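Local atomic coordinates of cellulase CEL9M (Clostridium cellulolyticum, PDB entry 1IA6), a protein that probably hydrolyses internal beta-1,4-glucosidic linkages in cellulose and related beta-glucans, as a family 9 glycoside hydrolase that binds zinc and calcium. Residues A[126-132]-A[363-368]; A[117-123]-A[198-203]. All coordinates share one frame; numbering follows the deposited sequence.

In the fold
Both interactions lie among the loops at one end of the family 9 helical barrel, their centres 18 Å apart, and helix 122-125 joins their first segments in the chain. Interaction 1 is the more buried contact by its residues: seven of its ten touching residues are buried, and an indole and an arginine carry most of it. Interaction 2, with four of ten buried and two exposed, is built mainly from amide, carboxylate and hydroxyl hydrogen bonds and includes two waters. The two contacts meet where His126 CE1 of interaction 1 lies 3.4 Å from Phe203 CE1 of interaction 2. Their segments alternate along the chain.

Interaction 1 of 2, residues A[126-132]-A[363-368]; sequences HTYWGAP and HHRAAN
His363 reaches Trp129 first: CG anti to the backbone N (chi1 -174°) brings CE1 within 3.6 Å of Trp129 CZ3, near the indole plane at its edge. The two rings are inclined at 39°, an oblique meeting. The imidazole also meets the ring of Tyr406, and its side chain comes about 4 Å from that of Glu410, a predicted active-site residue, which places this end of the contact beside the probable catalytic centre.

His364 is the N-cap of helix 365-368; its ND1 accepts from Ala367 N, while NE2 bonds to Asn20.

Arg365 and Trp129 carry most of the contact in nearly equal shares. Arg365 CG stands over one face of the indole, 3.6 Å from the six-membered ring's centroid, a CH-pi contact. Extended from CG to NE, the chain then carries the guanidinium past the ring, with Trp129 CE3 over the guanidinium's centre. Tyr128 O lies in the guanidinium plane and takes a nearly straight bond from NE (2.6 Å, 174°), whereas the bond from NH2 to His126 O is weak (3.3 Å). With NH1 bonded to Gly58 O, backbone carbonyls from two loops fix the group's rotation.

Ala366 CB packs against Pro132 CD at 3.8 Å. Asn368 closes the sequence: OD1 accepts from Trp129 NE1 at 3.2 Å. OD1 lies in the indole plane, but NE1 approaches from above the Asn368 amide plane and not along a lone pair; Tyr370 N is a second donor.

The contact thus joins the loop between helix 122-125 and strand 143-145 to the short helix 365-368. Pro132 also touches His55, a zinc ligand, and His126 NE2 bonds to Asp59, linking this junction to the loop preceding strand 62-63.

Interaction 2 of 2, residues A[117-123]-A[198-203]; sequences YQVGEGN and GNGQSF
Gln201 supplies the central hydrogen bonds. Its chain, extended beyond CG, presents OE1 to two donors: Gly122 N at 2.9 Å, in the amide plane on a lone pair, and Gln118 NE2 at 3.0 Å, 50° above that plane. NE2 of Gln201 bonds to the anti lone pair of Glu121 OE2 at 2.8 Å. That oxygen also caps helix 122-125 by accepting from Asn123 N, so both ends of one amide engage the helix start. Gln118 NE2 also bonds to Gly120 O, which fixes its amide further.

At the other end, Tyr117 OH accepts a nearly straight bond from Asn199 N (2.9 Å, 172°). Water mediates too: water 1 donates to Gln118 OE1 and Asn199 O, and water 2 meets Ser202 OG and, weakly, Asn123 ND2.

Carbon packing comes mainly from Phe203, whose CE2 lies 3.4 Å from Gly122 CA.

The 198-203 loop, between helices 174-193 and 210-224, runs alongside strand 115-119, the sheet's middle strand, and the start of helix 122-125, with CA atoms nearest at Tyr117-Gly198, Gln118-Gly200 and Gly122-Phe203. Tyr143 of neighbouring strand 143-145 touches Tyr117, Gln118, Asn199 and Gln201.

Interaction 1 of 2, residues A[126-132]-A[363-368]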
loop_
_atom_site.group_PDB
_atom_site.type_symbol
_atom_site.label_atom_id
_atom_site.label_comp_id
_atom_site.label_asym_id
_atom_site.label_seq_id
_atom_site.Cartn_x
_atom_site.Cartn_y
_atom_site.Cartn_z
ATOM N N HIS A 126 1.849 5.620 20.243
ATOM C CA HIS A 126 3.056 4.821 20.383
ATOM C C HIS A 126 3.519 4.577 21.816
ATOM O O HIS A 126 4.388 3.738 22.046
ATOM C CB HIS A 126 4.176 5.445 19.551
ATOM C CG HIS A 126 3.911 5.405 18.079
ATOM N ND1 HIS A 126 4.754 5.977 17.151
ATOM C CD2 HIS A 126 2.899 4.845 17.374
ATOM C CE1 HIS A 126 4.273 5.768 15.937
ATOM N NE2 HIS A 126 3.149 5.083 16.044
ATOM N N THR A 127 2.944 5.294 22.779
ATOM C CA THR A 127 3.319 5.089 24.178
ATOM C C THR A 127 2.524 3.914 24.738
ATOM O O THR A 127 2.787 3.442 25.845
ATOM C CB THR A 127 3.026 6.328 25.051
ATOM O OG1 THR A 127 1.619 6.600 25.043
ATOM C CG2 THR A 127 3.785 7.539 24.535
ATOM N N TYR A 128 1.552 3.445 23.962
ATOM C CA TYR A 128 0.705 2.329 24.364
ATOM C C TYR A 128 1.165 1.029 23.716
ATOM O O TYR A 128 1.518 1.007 22.539
ATOM C CB TYR A 128 -0.748 2.605 23.950
ATOM C CG TYR A 128 -1.696 1.433 24.136
ATOM C CD1 TYR A 128 -2.211 1.114 25.394
ATOM C CD2 TYR A 128 -2.070 0.638 23.051
ATOM C CE1 TYR A 128 -3.079 0.032 25.567
ATOM C CE2 TYR A 128 -2.933 -0.447 23.213
ATOM C CZ TYR A 128 -3.433 -0.743 24.472
ATOM O OH TYR A 128 -4.279 -1.815 24.633
ATOM N N TRP A 129 1.178 -0.050 24.491
ATOM C CA TRP A 129 1.543 -1.353 23.956
ATOM C C TRP A 129 0.603 -2.391 24.545
ATOM O O TRP A 129 0.691 -2.741 25.721
ATOM C CB TRP A 129 2.997 -1.722 24.261
ATOM C CG TRP A 129 3.422 -2.966 23.519
ATOM C CD1 TRP A 129 3.171 -4.261 23.877
ATOM C CD2 TRP A 129 4.077 -3.023 22.242
ATOM N NE1 TRP A 129 3.623 -5.120 22.901
ATOM C CE2 TRP A 129 4.183 -4.387 21.887
ATOM C CE3 TRP A 129 4.580 -2.053 21.362
ATOM C CZ2 TRP A 129 4.774 -4.808 20.689
ATOM C CZ3 TRP A 129 5.168 -2.472 20.169
ATOM C CH2 TRP A 129 5.259 -3.840 19.847
ATOM N N GLY A 130 -0.311 -2.860 23.705
ATOM C CA GLY A 130 -1.296 -3.844 24.106
ATOM C C GLY A 130 -2.216 -4.063 22.922
ATOM O O GLY A 130 -2.000 -3.475 21.860
ATOM N N ALA A 131 -3.235 -4.897 23.093
ATOM C CA ALA A 131 -4.173 -5.181 22.011
ATOM C C ALA A 131 -5.001 -3.953 21.651
ATOM O O ALA A 131 -5.382 -3.170 22.519
ATOM C CB ALA A 131 -5.096 -6.329 22.410
ATOM N N PRO A 132 -5.283 -3.761 20.352
ATOM C CA PRO A 132 -6.078 -2.599 19.954
ATOM C C PRO A 132 -7.478 -2.648 20.560
ATOM O O PRO A 132 -8.094 -1.613 20.799
ATOM C CB PRO A 132 -6.093 -2.690 18.426
ATOM C CG PRO A 132 -5.937 -4.164 18.162
ATOM C CD PRO A 132 -4.884 -4.558 19.178
ATOM N N HIS A 363 7.287 -6.282 14.713
ATOM C CA HIS A 363 6.944 -5.088 15.478
ATOM C C HIS A 363 5.463 -4.822 15.221
ATOM O O HIS A 363 5.099 -3.972 14.411
ATOM C CB HIS A 363 7.788 -3.902 15.011
ATOM C CG HIS A 363 7.602 -2.670 15.836
ATOM N ND1 HIS A 363 7.793 -2.654 17.201
ATOM C CD2 HIS A 363 7.241 -1.411 15.493
ATOM C CE1 HIS A 363 7.555 -1.439 17.663
ATOM N NE2 HIS A 363 7.218 -0.666 16.647
ATOM N N HIS A 364 4.612 -5.569 15.916
ATOM C CA HIS A 364 3.167 -5.462 15.742
ATOM C C HIS A 364 2.495 -5.725 17.090
ATOM O O HIS A 364 2.607 -6.813 17.653
ATOM C CB HIS A 364 2.733 -6.487 14.685
ATOM C CG HIS A 364 1.317 -6.339 14.219
ATOM N ND1 HIS A 364 0.248 -6.886 14.895
ATOM C CD2 HIS A 364 0.799 -5.741 13.120
ATOM C CE1 HIS A 364 -0.867 -6.634 14.231
ATOM N NE2 HIS A 364 -0.560 -5.941 13.149
ATOM N N ARG A 365 1.795 -4.721 17.605
ATOM C CA ARG A 365 1.147 -4.845 18.905
ATOM C C ARG A 365 0.146 -5.991 19.042
ATOM O O ARG A 365 0.242 -6.786 19.977
ATOM C CB ARG A 365 0.489 -3.513 19.282
ATOM C CG ARG A 365 1.512 -2.432 19.616
ATOM C CD ARG A 365 0.888 -1.052 19.734
ATOM N NE ARG A 365 1.870 -0.058 20.166
ATOM C CZ ARG A 365 2.876 0.393 19.423
ATOM N NH1 ARG A 365 3.057 -0.050 18.184
ATOM N NH2 ARG A 365 3.713 1.291 19.926
ATOM N N ALA A 366 -0.807 -6.085 18.122
ATOM C CA ALA A 366 -1.808 -7.148 18.200
ATOM C C ALA A 366 -1.185 -8.545 18.127
ATOM O O ALA A 366 -1.493 -9.408 18.953
ATOM C CB ALA A 366 -2.845 -6.974 17.092
ATOM N N ALA A 367 -0.313 -8.768 17.147
ATOM C CA ALA A 367 0.334 -10.071 16.991
ATOM C C ALA A 367 1.225 -10.420 18.184
ATOM O O ALA A 367 1.266 -11.570 18.617
ATOM C CB ALA A 367 1.159 -10.103 15.698
ATOM N N ASN A 368 1.937 -9.429 18.712
ATOM C CA ASN A 368 2.818 -9.661 19.854
ATOM C C ASN A 368 2.020 -10.286 21.001
ATOM O O ASN A 368 2.449 -11.276 21.602
ATOM C CB ASN A 368 3.467 -8.347 20.289
ATOM C CG ASN A 368 4.399 -8.522 21.468
ATOM O OD1 ASN A 368 4.036 -8.233 22.603
ATOM N ND2 ASN A 368 5.605 -9.010 21.203
#

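Interaction 2 of 2, residues A[117-123]-A[198-203]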
loop_
_atom_site.group_PDB
_atom_site.type_symbol
_atom_site.label_atom_id
_atom_site.label_comp_id
_atom_site.label_asym_id
_atom_site.label_seq_id
_atom_site.Cartn_x
_atom_site.Cartn_y
_atom_site.Cartn_z
ATOM N N TYR A 117 -8.827 12.664 7.231
ATOM C CA TYR A 117 -7.815 11.694 6.827
ATOM C C TYR A 117 -6.849 11.152 7.873
ATOM O O TYR A 117 -5.927 10.413 7.536
ATOM C CB TYR A 117 -7.045 12.228 5.613
ATOM C CG TYR A 117 -6.251 13.497 5.830
ATOM C CD1 TYR A 117 -5.020 13.471 6.483
ATOM C CD2 TYR A 117 -6.700 14.718 5.317
ATOM C CE1 TYR A 117 -4.247 14.629 6.610
ATOM C CE2 TYR A 117 -5.941 15.876 5.439
ATOM C CZ TYR A 117 -4.714 15.825 6.083
ATOM O OH TYR A 117 -3.949 16.964 6.178
ATOM N N GLN A 118 -7.036 11.515 9.135
ATOM C CA GLN A 118 -6.192 10.948 10.176
ATOM C C GLN A 118 -6.951 10.826 11.476
ATOM O O GLN A 118 -7.514 11.798 11.978
ATOM C CB GLN A 118 -4.902 11.744 10.426
ATOM C CG GLN A 118 -3.993 10.978 11.418
ATOM C CD GLN A 118 -2.618 11.585 11.634
ATOM O OE1 GLN A 118 -1.953 12.011 10.691
ATOM N NE2 GLN A 118 -2.175 11.603 12.889
ATOM N N VAL A 119 -6.988 9.607 11.999
ATOM C CA VAL A 119 -7.648 9.328 13.263
ATOM C C VAL A 119 -6.561 8.797 14.181
ATOM O O VAL A 119 -5.910 7.798 13.864
ATOM C CB VAL A 119 -8.750 8.269 13.101
ATOM C CG1 VAL A 119 -9.284 7.846 14.470
ATOM C CG2 VAL A 119 -9.874 8.835 12.249
ATOM N N GLY A 120 -6.368 9.479 15.305
ATOM C CA GLY A 120 -5.340 9.092 16.255
ATOM C C GLY A 120 -4.178 10.068 16.196
ATOM O O GLY A 120 -4.010 10.796 15.215
ATOM N N GLU A 121 -3.374 10.095 17.252
ATOM C CA GLU A 121 -2.219 10.982 17.309
ATOM C C GLU A 121 -1.012 10.067 17.510
ATOM O O GLU A 121 -0.923 9.358 18.512
ATOM C CB GLU A 121 -2.378 11.969 18.473
ATOM C CG GLU A 121 -1.371 13.108 18.487
ATOM C CD GLU A 121 0.004 12.669 18.936
ATOM O OE1 GLU A 121 0.133 12.205 20.088
ATOM O OE2 GLU A 121 0.956 12.784 18.141
ATOM N N GLY A 122 -0.104 10.079 16.537
ATOM C CA GLY A 122 1.068 9.218 16.566
ATOM C C GLY A 122 1.909 9.109 17.825
ATOM O O GLY A 122 2.233 8.005 18.267
ATOM N N ASN A 123 2.288 10.243 18.400
ATOM C CA ASN A 123 3.119 10.229 19.598
ATOM C C ASN A 123 2.478 9.494 20.767
ATOM O O ASN A 123 3.109 8.639 21.388
ATOM C CB ASN A 123 3.469 11.659 20.002
ATOM C CG ASN A 123 4.253 12.379 18.930
ATOM O OD1 ASN A 123 5.352 11.955 18.570
ATOM N ND2 ASN A 123 3.693 13.465 18.404
ATOM N N GLY A 198 -0.684 17.023 2.229
ATOM C CA GLY A 198 -1.430 16.875 3.467
ATOM C C GLY A 198 -0.504 16.699 4.658
ATOM O O GLY A 198 0.715 16.637 4.498
ATOM N N ASN A 199 -1.081 16.612 5.853
ATOM C CA ASN A 199 -0.304 16.457 7.079
ATOM C C ASN A 199 -0.203 15.000 7.523
ATOM O O ASN A 199 -1.181 14.257 7.469
ATOM C CB ASN A 199 -0.937 17.273 8.212
ATOM C CG ASN A 199 -0.996 18.761 7.906
ATOM O OD1 ASN A 199 0.033 19.407 7.716
ATOM N ND2 ASN A 199 -2.208 19.310 7.859
ATOM N N GLY A 200 0.983 14.604 7.972
ATOM C CA GLY A 200 1.190 13.247 8.444
ATOM C C GLY A 200 2.099 13.253 9.659
ATOM O O GLY A 200 2.747 12.250 9.976
ATOM N N GLN A 201 2.128 14.387 10.355
ATOM C CA GLN A 201 2.979 14.558 11.523
ATOM C C GLN A 201 4.414 14.276 11.086
ATOM O O GLN A 201 4.751 14.477 9.922
ATOM C CB GLN A 201 2.547 13.610 12.649
ATOM C CG GLN A 201 1.118 13.864 13.137
ATOM C CD GLN A 201 0.799 13.143 14.438
ATOM O OE1 GLN A 201 0.372 11.987 14.440
ATOM N NE2 GLN A 201 1.022 13.824 15.558
ATOM N N SER A 202 5.265 13.813 11.994
ATOM C CA SER A 202 6.647 13.534 11.617
ATOM C C SER A 202 6.792 12.106 11.100
ATOM O O SER A 202 7.872 11.693 10.676
ATOM C CB SER A 202 7.575 13.745 12.817
ATOM O OG SER A 202 7.266 12.840 13.862
ATOM N N PHE A 203 5.692 11.364 11.122
ATOM C CA PHE A 203 5.690 9.969 10.698
ATOM C C PHE A 203 5.615 9.808 9.191
ATOM O O PHE A 203 6.306 8.969 8.612
ATOM C CB PHE A 203 4.528 9.245 11.375
ATOM C CG PHE A 203 4.560 9.353 12.869
ATOM C CD1 PHE A 203 5.504 8.647 13.607
ATOM C CD2 PHE A 203 3.696 10.212 13.536
ATOM C CE1 PHE A 203 5.591 8.801 14.987
ATOM C CE2 PHE A 203 3.776 10.372 14.916
ATOM C CZ PHE A 203 4.726 9.664 15.642
HETATM O O HOH W 1 -2.195 11.752 8.017
HETATM O O HOH W 2 5.023 14.017 15.389
#